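Local coordinates for protein sialidase B (Streptococcus pneumoniae serotype 4, PDB 4XJW) that hydrolyses alpha-2,3-, alpha-2,6- and alpha-2,8-linked terminal sialic acid from oligosaccharides, glycoproteins and glycolipids as a family 33 glycosidase, at residues Y87-P92 / K117-Y122; A504-L509 / I514-R519; L563-E568 / D599-Y604. The protein carries 1 engineered substitution. All coordinates share one frame; numbering follows the deposited sequence.

Interaction 1. Residues Y87-P92 / K117-Y122; sequences YLFSRP and KTYTMY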
loop_
_atom_site.group_PDB
_atom_site.type_symbol
_atom_site.label_atom_id
_atom_site.label_comp_id
_atom_site.label_asym_id
_atom_site.label_seq_id
_atom_site.Cartn_x
_atom_site.Cartn_y
_atom_site.Cartn_z
ATOM N N TYR A 87 -2.093 -30.588 -4.446
ATOM C CA TYR A 87 -1.755 -29.299 -3.874
ATOM C C TYR A 87 -1.793 -28.212 -4.940
ATOM O O TYR A 87 -1.340 -28.412 -6.067
ATOM C CB TYR A 87 -0.374 -29.358 -3.234
ATOM C CG TYR A 87 -0.271 -30.257 -2.024
ATOM C CD1 TYR A 87 -1.352 -30.433 -1.164
ATOM C CD2 TYR A 87 0.913 -30.929 -1.741
ATOM C CE1 TYR A 87 -1.251 -31.257 -0.051
ATOM C CE2 TYR A 87 1.022 -31.745 -0.632
ATOM C CZ TYR A 87 -0.061 -31.907 0.207
ATOM O OH TYR A 87 0.048 -32.727 1.307
ATOM N N LEU A 88 -2.364 -27.072 -4.575
ATOM C CA LEU A 88 -2.344 -25.891 -5.421
ATOM C C LEU A 88 -1.995 -24.712 -4.525
ATOM O O LEU A 88 -2.737 -24.402 -3.587
ATOM C CB LEU A 88 -3.709 -25.679 -6.088
ATOM C CG LEU A 88 -3.890 -24.310 -6.758
ATOM C CD1 LEU A 88 -3.050 -24.212 -7.997
ATOM C CD2 LEU A 88 -5.357 -24.032 -7.084
ATOM N N PHE A 89 -0.855 -24.078 -4.798
ATOM C CA PHE A 89 -0.428 -22.888 -4.054
ATOM C C PHE A 89 -0.200 -21.754 -5.028
ATOM O O PHE A 89 0.382 -21.954 -6.090
ATOM C CB PHE A 89 0.877 -23.145 -3.299
ATOM C CG PHE A 89 0.839 -24.367 -2.446
ATOM C CD1 PHE A 89 -0.069 -24.462 -1.402
ATOM C CD2 PHE A 89 1.697 -25.424 -2.691
ATOM C CE1 PHE A 89 -0.120 -25.600 -0.608
ATOM C CE2 PHE A 89 1.653 -26.562 -1.902
ATOM C CZ PHE A 89 0.743 -26.644 -0.862
ATOM N N SER A 90 -0.644 -20.557 -4.667
ATOM C CA SER A 90 -0.488 -19.432 -5.574
ATOM C C SER A 90 -0.589 -18.121 -4.821
ATOM O O SER A 90 -1.049 -18.085 -3.677
ATOM C CB SER A 90 -1.560 -19.480 -6.669
ATOM O OG SER A 90 -2.825 -19.174 -6.110
ATOM N N ARG A 91 -0.146 -17.044 -5.461
ATOM C CA ARG A 91 -0.445 -15.717 -4.970
ATOM C C ARG A 91 -0.667 -14.761 -6.132
ATOM O O ARG A 91 0.127 -14.727 -7.074
ATOM C CB ARG A 91 0.666 -15.164 -4.083
ATOM C CG ARG A 91 0.165 -14.007 -3.230
ATOM C CD ARG A 91 1.326 -13.149 -2.732
ATOM N NE ARG A 91 1.767 -12.184 -3.735
ATOM C CZ ARG A 91 2.696 -11.260 -3.509
ATOM N NH1 ARG A 91 3.273 -11.195 -2.313
ATOM N NH2 ARG A 91 3.038 -10.414 -4.480
ATOM N N PRO A 92 -1.735 -13.961 -6.057
ATOM C CA PRO A 92 -1.955 -12.913 -7.061
ATOM C C PRO A 92 -0.813 -11.891 -7.096
ATOM O O PRO A 92 0.008 -11.845 -6.162
ATOM C CB PRO A 92 -3.233 -12.231 -6.563
ATOM C CG PRO A 92 -3.982 -13.360 -5.882
ATOM C CD PRO A 92 -2.899 -14.119 -5.164
ATOM N N LYS A 117 9.291 -30.112 4.806
ATOM C CA LYS A 117 7.984 -30.363 4.197
ATOM C C LYS A 117 7.335 -29.079 3.730
ATOM O O LYS A 117 6.128 -28.885 3.902
ATOM C CB LYS A 117 7.037 -31.059 5.176
ATOM C CG LYS A 117 7.529 -32.399 5.682
ATOM C CD LYS A 117 6.438 -33.057 6.511
ATOM C CE LYS A 117 6.675 -34.537 6.670
ATOM N NZ LYS A 117 5.472 -35.210 7.239
ATOM N N THR A 118 8.133 -28.211 3.124
ATOM C CA THR A 118 7.662 -26.882 2.769
ATOM C C THR A 118 7.923 -26.564 1.301
ATOM O O THR A 118 8.952 -26.960 0.744
ATOM C CB THR A 118 8.327 -25.834 3.675
ATOM O OG1 THR A 118 7.913 -26.067 5.032
ATOM C CG2 THR A 118 7.929 -24.420 3.271
ATOM N N TYR A 119 6.973 -25.870 0.681
ATOM C CA TYR A 119 7.122 -25.380 -0.675
ATOM C C TYR A 119 7.154 -23.864 -0.587
ATOM O O TYR A 119 6.251 -23.251 -0.013
ATOM C CB TYR A 119 5.935 -25.806 -1.537
ATOM C CG TYR A 119 5.688 -27.300 -1.624
ATOM C CD1 TYR A 119 6.445 -28.105 -2.470
ATOM C CD2 TYR A 119 4.679 -27.890 -0.886
ATOM C CE1 TYR A 119 6.212 -29.473 -2.563
ATOM C CE2 TYR A 119 4.419 -29.256 -0.985
ATOM C CZ TYR A 119 5.197 -30.039 -1.817
ATOM O OH TYR A 119 4.944 -31.392 -1.912
ATOM N N THR A 120 8.186 -23.252 -1.153
ATOM C CA THR A 120 8.330 -21.803 -1.070
ATOM C C THR A 120 8.600 -21.209 -2.441
ATOM O O THR A 120 9.475 -21.690 -3.160
ATOM C CB THR A 120 9.518 -21.432 -0.162
ATOM O OG1 THR A 120 9.349 -22.034 1.128
ATOM C CG2 THR A 120 9.639 -19.913 0.008
ATOM N N MET A 121 7.876 -20.145 -2.787
ATOM C CA MET A 121 8.047 -19.474 -4.074
ATOM C C MET A 121 8.549 -18.048 -3.895
ATOM O O MET A 121 7.985 -17.291 -3.098
ATOM C CB MET A 121 6.720 -19.424 -4.811
ATOM C CG MET A 121 6.785 -18.660 -6.131
ATOM S SD MET A 121 7.641 -19.599 -7.424
ATOM C CE MET A 121 6.354 -20.776 -7.802
ATOM N N TYR A 122 9.596 -17.688 -4.632
ATOM C CA TYR A 122 10.073 -16.305 -4.673
ATOM C C TYR A 122 9.960 -15.808 -6.100
ATOM O O TYR A 122 10.280 -16.525 -7.034
ATOM C CB TYR A 122 11.545 -16.216 -4.269
ATOM C CG TYR A 122 11.925 -16.847 -2.948
ATOM C CD1 TYR A 122 12.235 -18.196 -2.868
ATOM C CD2 TYR A 122 12.018 -16.080 -1.790
ATOM C CE1 TYR A 122 12.612 -18.776 -1.663
ATOM C CE2 TYR A 122 12.402 -16.639 -0.585
ATOM C CZ TYR A 122 12.688 -17.994 -0.530
ATOM O OH TYR A 122 13.067 -18.563 0.661
#
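Phe89 and Tyr119 meet ring to ring. The closest atoms are Phe89 CE2 and Tyr119 CD2, 3.5 Å apart. The ring planes are inclined at 34° and the centroids lie 5.6 Å apart. The two side chains cross at about a right angle. Tyr87 adds a second, looser contact further along the same tyrosine. Its CD2 is 4.0 Å from Tyr119 CE2. Tyr119 CE2 thus touches both aromatic rings of the other strand. No hydrogen bond links 87-92 and 117-122.

The segments belong to two different antiparallel sheets. Strand 85-91 is the outermost strand of one, and strand 118-123 lies inside the other. Their alpha carbons stay far apart, 8.6 Å even between Phe89 CA and Tyr119 CA, and side chains fill the gap. This is sheet-on-sheet packing, consistent with a concanavalin-like beta sandwich in the N-terminal domain.

In Phe89 CG lies opposite the carbonyl carbon (chi1 -52°), which sets it beside the backbone N while the ring heads for the facing sheet. The hydroxyls find their bonding partners outside the two segments. Tyr119 OH bonds to the Leu137 carbonyl and Tyr87 OH to that of Thr135, which anchors both rings at their far ends. Ile78 of the adjacent strand 74-80 touches both Phe89 and Tyr119, and Phe110 of strand 102-113 also packs on Tyr119. At the start of strand 118-123, Lys117 and Thr118 both face Asp113 in a G1 beta bulge.

Interaction 2. Residues A504-L509 / I514-R519; sequences AQMVEL and IRTFFR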
loop_
_atom_site.group_PDB
_atom_site.type_symbol
_atom_site.label_atom_id
_atom_site.label_comp_id
_atom_site.label_asym_id
_atom_site.label_seq_id
_atom_site.Cartn_x
_atom_site.Cartn_y
_atom_site.Cartn_z
ATOM N N ALA A 504 -8.282 13.762 -3.322
ATOM C CA ALA A 504 -7.928 14.889 -4.181
ATOM C C ALA A 504 -6.456 15.213 -4.023
ATOM O O ALA A 504 -5.929 15.147 -2.915
ATOM C CB ALA A 504 -8.751 16.094 -3.807
ATOM N N GLN A 505 -5.815 15.609 -5.120
ATOM C CA GLN A 505 -4.430 16.053 -5.079
ATOM C C GLN A 505 -4.307 17.305 -5.928
ATOM O O GLN A 505 -5.015 17.467 -6.923
ATOM C CB GLN A 505 -3.510 14.938 -5.574
ATOM C CG GLN A 505 -3.304 13.794 -4.563
ATOM C CD GLN A 505 -2.443 14.203 -3.357
ATOM O OE1 GLN A 505 -1.217 14.037 -3.369
ATOM N NE2 GLN A 505 -3.087 14.710 -2.311
ATOM N N MET A 506 -3.398 18.191 -5.535
ATOM C CA MET A 506 -3.327 19.545 -6.084
ATOM C C MET A 506 -2.005 19.796 -6.810
ATOM O O MET A 506 -0.984 19.208 -6.476
ATOM C CB MET A 506 -3.456 20.571 -4.954
ATOM C CG MET A 506 -4.775 20.526 -4.164
ATOM S SD MET A 506 -4.675 21.431 -2.614
ATOM C CE MET A 506 -3.771 20.268 -1.581
ATOM N N VAL A 507 -2.050 20.687 -7.795
ATOM C CA VAL A 507 -0.854 21.209 -8.442
ATOM C C VAL A 507 -1.031 22.711 -8.591
ATOM O O VAL A 507 -2.154 23.191 -8.773
ATOM C CB VAL A 507 -0.603 20.574 -9.835
ATOM C CG1 VAL A 507 -0.474 19.072 -9.723
ATOM C CG2 VAL A 507 -1.716 20.938 -10.813
ATOM N N GLU A 508 0.063 23.457 -8.479
ATOM C CA GLU A 508 0.027 24.898 -8.737
ATOM C C GLU A 508 0.391 25.122 -10.207
ATOM O O GLU A 508 1.548 24.964 -10.599
ATOM C CB GLU A 508 0.971 25.682 -7.797
ATOM C CG GLU A 508 0.667 27.188 -7.805
ATOM C CD GLU A 508 1.467 27.987 -6.800
ATOM O OE1 GLU A 508 2.404 27.423 -6.197
ATOM O OE2 GLU A 508 1.152 29.186 -6.617
ATOM N N LEU A 509 -0.601 25.452 -11.031
ATOM C CA LEU A 509 -0.366 25.645 -12.467
ATOM C C LEU A 509 0.518 26.848 -12.749
ATOM O O LEU A 509 1.378 26.809 -13.627
ATOM C CB LEU A 509 -1.686 25.819 -13.224
ATOM C CG LEU A 509 -2.594 24.595 -13.328
ATOM C CD1 LEU A 509 -3.811 24.921 -14.163
ATOM C CD2 LEU A 509 -1.831 23.415 -13.908
ATOM N N ILE A 514 -4.381 27.072 -8.453
ATOM C CA ILE A 514 -4.282 25.679 -8.050
ATOM C C ILE A 514 -5.316 24.851 -8.795
ATOM O O ILE A 514 -6.506 25.192 -8.807
ATOM C CB ILE A 514 -4.552 25.524 -6.550
ATOM C CG1 ILE A 514 -3.620 26.405 -5.722
ATOM C CG2 ILE A 514 -4.406 24.064 -6.118
ATOM C CD1 ILE A 514 -4.050 26.525 -4.267
ATOM N N ARG A 515 -4.883 23.765 -9.426
ATOM C CA ARG A 515 -5.860 22.811 -9.933
ATOM C C ARG A 515 -5.838 21.548 -9.089
ATOM O O ARG A 515 -4.780 20.989 -8.816
ATOM C CB ARG A 515 -5.656 22.469 -11.398
ATOM C CG ARG A 515 -6.729 21.487 -11.898
ATOM C CD ARG A 515 -7.020 21.661 -13.355
ATOM N NE ARG A 515 -7.437 23.024 -13.632
ATOM C CZ ARG A 515 -7.340 23.593 -14.824
ATOM N NH1 ARG A 515 -6.853 22.904 -15.843
ATOM N NH2 ARG A 515 -7.714 24.854 -14.992
ATOM N N THR A 516 -7.029 21.129 -8.660
ATOM C CA THR A 516 -7.198 19.927 -7.850
ATOM C C THR A 516 -7.815 18.834 -8.701
ATOM O O THR A 516 -8.853 19.057 -9.310
ATOM C CB THR A 516 -8.110 20.216 -6.666
ATOM O OG1 THR A 516 -7.552 21.276 -5.876
ATOM C CG2 THR A 516 -8.275 18.979 -5.800
ATOM N N PHE A 517 -7.170 17.668 -8.753
ATOM C CA PHE A 517 -7.707 16.495 -9.442
ATOM C C PHE A 517 -8.239 15.535 -8.398
ATOM O O PHE A 517 -7.580 15.283 -7.387
ATOM C CB PHE A 517 -6.621 15.815 -10.282
ATOM C CG PHE A 517 -6.008 16.720 -11.314
ATOM C CD1 PHE A 517 -6.616 16.906 -12.551
ATOM C CD2 PHE A 517 -4.841 17.404 -11.039
ATOM C CE1 PHE A 517 -6.059 17.735 -13.499
ATOM C CE2 PHE A 517 -4.276 18.249 -11.985
ATOM C CZ PHE A 517 -4.885 18.419 -13.213
ATOM N N PHE A 518 -9.437 14.999 -8.612
ATOM C CA PHE A 518 -10.000 14.112 -7.601
ATOM C C PHE A 518 -10.840 12.954 -8.109
ATOM O O PHE A 518 -11.412 12.994 -9.194
ATOM C CB PHE A 518 -10.736 14.888 -6.494
ATOM C CG PHE A 518 -11.961 15.648 -6.964
ATOM C CD1 PHE A 518 -11.829 16.841 -7.656
ATOM C CD2 PHE A 518 -13.233 15.171 -6.677
ATOM C CE1 PHE A 518 -12.955 17.552 -8.068
ATOM C CE2 PHE A 518 -14.355 15.873 -7.072
ATOM C CZ PHE A 518 -14.214 17.067 -7.773
ATOM N N ARG A 519 -10.860 11.916 -7.289
ATOM C CA ARG A 519 -11.600 10.690 -7.532
ATOM C C ARG A 519 -13.095 10.942 -7.364
ATOM O O ARG A 519 -13.501 11.712 -6.488
ATOM C CB ARG A 519 -11.107 9.660 -6.507
ATOM C CG ARG A 519 -11.879 8.362 -6.435
ATOM C CD ARG A 519 -11.285 7.510 -5.321
ATOM N NE ARG A 519 -12.133 6.364 -5.022
ATOM C CZ ARG A 519 -11.857 5.461 -4.092
ATOM N NH1 ARG A 519 -10.747 5.570 -3.377
ATOM N NH2 ARG A 519 -12.687 4.447 -3.887
#
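Gln505 and Phe517 form an antiparallel hydrogen-bonded pair. Phe517 N reaches Gln505 O at 2.8 Å, and Gln505 N reaches Phe517 O at 2.9 Å. Val507 and Arg515 repeat the pattern, with Val507 N 2.9 Å from Arg515 O. Ala504-Phe518, Met506-Thr516 and Glu508-Ile514 are the non-hydrogen-bonded pairs between and beyond them. Here CA-H...O contacts add to the pairing, such as Ala504 CA to Phe517 O at 3.2 Å.

The apolar contacts divide between the two faces of this beta hairpin. On one face Ala504 CB packs on Phe518 CB at 3.6 Å, and Met506 CB meets Ile514 CG2. Met506 CG lies close beside Thr516 OG1, whose hydrogen-bond partner is Tyr478 OH. On the other face Val507 CG2 comes to the edge of the Phe517 ring, 3.9 Å from CE2, while Arg515 CG sits over one face of that ring, offset toward the rim.

Leu509 CD1 lies over the centre of the Arg515 guanidinium, 3.8 Å from CZ. With CG opposite the backbone N (chi1 -179°), the arginine passes over the Phe517 ring, and a bend at chi3 turns its guanidinium face to Leu509. Its polar atoms turn to outside partners: NH1 to the Asp596 carbonyl and NE to Thr529 OG1. Gln505 NE2 folds back in its amide plane to the Ala504 carbonyl, 2.9 Å away, and OE1 takes the N-H of Gln456.

Arg519, probably a substrate-binding residue, follows at the strand end and forms a salt bridge with Glu503. In the four-stranded sheet, which matches a beta-propeller blade, 504-510 is outermost and 513-518 pairs on its other side with 526-530. Strand 475-481 packs against the Ala504-Thr516-Phe518 face, and strand 569-575 against Phe517 and Leu509.

Interaction 3. Residues L563-E568 / D599-Y604; sequences LIDGKE and DWKYHY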
loop_
_atom_site.group_PDB
_atom_site.type_symbol
_atom_site.label_atom_id
_atom_site.label_comp_id
_atom_site.label_asym_id
_atom_site.label_seq_id
_atom_site.Cartn_x
_atom_site.Cartn_y
_atom_site.Cartn_z
ATOM N N LEU A 563 9.820 22.471 -19.083
ATOM C CA LEU A 563 8.900 22.474 -20.220
ATOM C C LEU A 563 8.998 21.151 -20.949
ATOM O O LEU A 563 10.063 20.542 -21.011
ATOM C CB LEU A 563 9.237 23.600 -21.204
ATOM C CG LEU A 563 9.228 25.040 -20.700
ATOM C CD1 LEU A 563 9.487 26.009 -21.855
ATOM C CD2 LEU A 563 7.931 25.379 -19.985
ATOM N N ILE A 564 7.869 20.712 -21.496
ATOM C CA ILE A 564 7.820 19.556 -22.376
ATOM C C ILE A 564 7.125 20.041 -23.647
ATOM O O ILE A 564 6.057 20.649 -23.576
ATOM C CB ILE A 564 7.031 18.380 -21.733
ATOM C CG1 ILE A 564 7.730 17.892 -20.459
ATOM C CG2 ILE A 564 6.880 17.226 -22.725
ATOM C CD1 ILE A 564 6.965 16.777 -19.710
ATOM N N ASP A 565 7.760 19.815 -24.797
ATOM C CA ASP A 565 7.269 20.338 -26.072
ATOM C C ASP A 565 7.051 21.853 -26.007
ATOM O O ASP A 565 6.119 22.385 -26.605
ATOM C CB ASP A 565 5.974 19.632 -26.499
ATOM C CG ASP A 565 6.186 18.167 -26.816
ATOM O OD1 ASP A 565 7.335 17.780 -27.116
ATOM O OD2 ASP A 565 5.192 17.404 -26.776
ATOM N N GLY A 566 7.912 22.534 -25.257
ATOM C CA GLY A 566 7.834 23.975 -25.110
ATOM C C GLY A 566 6.659 24.471 -24.293
ATOM O O GLY A 566 6.339 25.662 -24.319
ATOM N N LYS A 567 6.005 23.565 -23.567
ATOM C CA LYS A 567 4.835 23.928 -22.772
ATOM C C LYS A 567 4.977 23.467 -21.324
ATOM O O LYS A 567 5.761 22.565 -21.021
ATOM C CB LYS A 567 3.560 23.338 -23.389
ATOM C CG LYS A 567 3.387 23.669 -24.870
ATOM C CD LYS A 567 1.942 23.535 -25.324
ATOM C CE LYS A 567 1.133 24.762 -24.943
ATOM N NZ LYS A 567 -0.298 24.615 -25.314
ATOM N N GLU A 568 4.237 24.106 -20.428
ATOM C CA GLU A 568 4.259 23.701 -19.030
ATOM C C GLU A 568 3.465 22.414 -18.910
ATOM O O GLU A 568 2.495 22.196 -19.647
ATOM C CB GLU A 568 3.684 24.789 -18.142
ATOM C CG GLU A 568 4.481 26.086 -18.244
ATOM C CD GLU A 568 3.907 27.207 -17.406
ATOM O OE1 GLU A 568 3.163 26.912 -16.447
ATOM O OE2 GLU A 568 4.207 28.385 -17.705
ATOM N N ASP A 599 -4.058 19.798 -22.330
ATOM C CA ASP A 599 -4.133 18.771 -23.364
ATOM C C ASP A 599 -3.369 17.533 -22.920
ATOM O O ASP A 599 -2.136 17.543 -22.867
ATOM C CB ASP A 599 -3.563 19.291 -24.689
ATOM C CG ASP A 599 -3.321 18.182 -25.699
ATOM O OD1 ASP A 599 -4.135 17.231 -25.765
ATOM O OD2 ASP A 599 -2.311 18.262 -26.429
ATOM N N TRP A 600 -4.098 16.465 -22.602
ATOM C CA TRP A 600 -3.470 15.210 -22.182
ATOM C C TRP A 600 -2.875 14.478 -23.380
ATOM O O TRP A 600 -3.556 13.739 -24.095
ATOM C CB TRP A 600 -4.461 14.350 -21.398
ATOM C CG TRP A 600 -5.051 15.122 -20.262
ATOM C CD1 TRP A 600 -6.283 15.706 -20.217
ATOM C CD2 TRP A 600 -4.408 15.445 -19.018
ATOM N NE1 TRP A 600 -6.457 16.354 -19.017
ATOM C CE2 TRP A 600 -5.323 16.206 -18.263
ATOM C CE3 TRP A 600 -3.154 15.154 -18.470
ATOM C CZ2 TRP A 600 -5.021 16.679 -16.986
ATOM C CZ3 TRP A 600 -2.857 15.629 -17.210
ATOM C CH2 TRP A 600 -3.779 16.385 -16.481
ATOM N N LYS A 601 -1.586 14.708 -23.590
ATOM C CA LYS A 601 -0.925 14.372 -24.846
ATOM C C LYS A 601 -0.216 13.012 -24.860
ATOM O O LYS A 601 -0.187 12.329 -25.888
ATOM C CB LYS A 601 0.066 15.484 -25.181
ATOM C CG LYS A 601 0.771 15.344 -26.512
ATOM C CD LYS A 601 1.615 16.599 -26.769
ATOM C CE LYS A 601 2.295 16.585 -28.124
ATOM N NZ LYS A 601 3.015 17.876 -28.358
ATOM N N TYR A 602 0.363 12.623 -23.729
ATOM C CA TYR A 602 1.127 11.378 -23.649
ATOM C C TYR A 602 0.573 10.450 -22.564
ATOM O O TYR A 602 0.228 10.908 -21.475
ATOM C CB TYR A 602 2.601 11.679 -23.352
ATOM C CG TYR A 602 3.282 12.579 -24.362
ATOM C CD1 TYR A 602 3.707 12.080 -25.585
ATOM C CD2 TYR A 602 3.525 13.918 -24.077
ATOM C CE1 TYR A 602 4.342 12.888 -26.503
ATOM C CE2 TYR A 602 4.160 14.736 -24.983
ATOM C CZ TYR A 602 4.563 14.212 -26.200
ATOM O OH TYR A 602 5.192 15.014 -27.118
ATOM N N HIS A 603 0.477 9.157 -22.872
ATOM C CA HIS A 603 0.089 8.134 -21.893
ATOM C C HIS A 603 1.200 7.091 -21.818
ATOM O O HIS A 603 1.533 6.474 -22.830
ATOM C CB HIS A 603 -1.201 7.432 -22.332
ATOM C CG HIS A 603 -2.419 8.298 -22.266
ATOM N ND1 HIS A 603 -3.449 8.067 -21.377
ATOM C CD2 HIS A 603 -2.782 9.385 -22.988
ATOM C CE1 HIS A 603 -4.388 8.981 -21.549
ATOM N NE2 HIS A 603 -4.010 9.791 -22.523
ATOM N N TYR A 604 1.773 6.888 -20.632
ATOM C CA TYR A 604 2.783 5.846 -20.449
ATOM C C TYR A 604 2.233 4.706 -19.606
ATOM O O TYR A 604 1.793 4.919 -18.483
ATOM C CB TYR A 604 4.028 6.406 -19.763
ATOM C CG TYR A 604 5.003 5.325 -19.337
ATOM C CD1 TYR A 604 5.836 4.703 -20.266
ATOM C CD2 TYR A 604 5.087 4.923 -18.008
ATOM C CE1 TYR A 604 6.717 3.703 -19.881
ATOM C CE2 TYR A 604 5.962 3.936 -17.616
ATOM C CZ TYR A 604 6.775 3.326 -18.556
ATOM O OH TYR A 604 7.648 2.339 -18.152
#
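The Tyr602 ring receives Asp565 at its edge, where OD2 lies in the ring plane near the hydroxyl. One ring face carries CG of the neighbouring Lys601, 3.8 Å above the plane and offset toward the rim. The carboxylate is turned 53° from the ring. Ile564 CG2 approaches obliquely, 4.3 Å from Tyr602 CE2.

The contact joins a loop of one beta-propeller blade to an outermost strand of the same blade, 597-605. The loop turns through a type I' beta turn from Ile564 to Lys567, which places Asp565 at its tip. Two backbone bonds between Ile564 and Lys567 close the turn. On the strand, Lys601 and Tyr602 both face Val588 of strand 584-592 in a classic beta bulge. Both of these consecutive side chains point toward the turn and converge on a single carboxylate oxygen.

Lys601 runs fully extended, with CG opposite the backbone N (chi1 -176°), and this carries its ammonium to the aspartate from the opposite direction. Asp565 and Lys601 are exposed to solvent. Ile564 is buried and touches Val588, Ala569 and Ile654 of the C-terminal helix 654-657.

Tyr602 OH is modelled only 2.4 Å from Asp565 OD2, a hydrogen bond whose shortness makes its exact length doubtful. Lys601 NZ meets the same OD2 at 2.7 Å, from 48° above the carboxylate plane.

How the interactions relate
Interaction 1 stands apart in the N-terminal domain. Its centre is 43 Å from that of interaction 2 and 44 Å from that of interaction 3. Interactions 2 and 3 are neighbours in the BNR repeat-like region, with centres 17 Å apart. They touch where Phe517 CE1 meets Trp600 CZ2 at 3.8 Å. Lys559 also links them, bonding to Leu509 O and to Glu568 OE1. Interaction 2 is the one near the functional sites. It holds Arg519, and the Gln505 side chain is about 9 Å from that of Tyr615, the probable nucleophile. The Glu508 side chain is about 7 Å from the bound Optactin, against about 13 Å for Ile564.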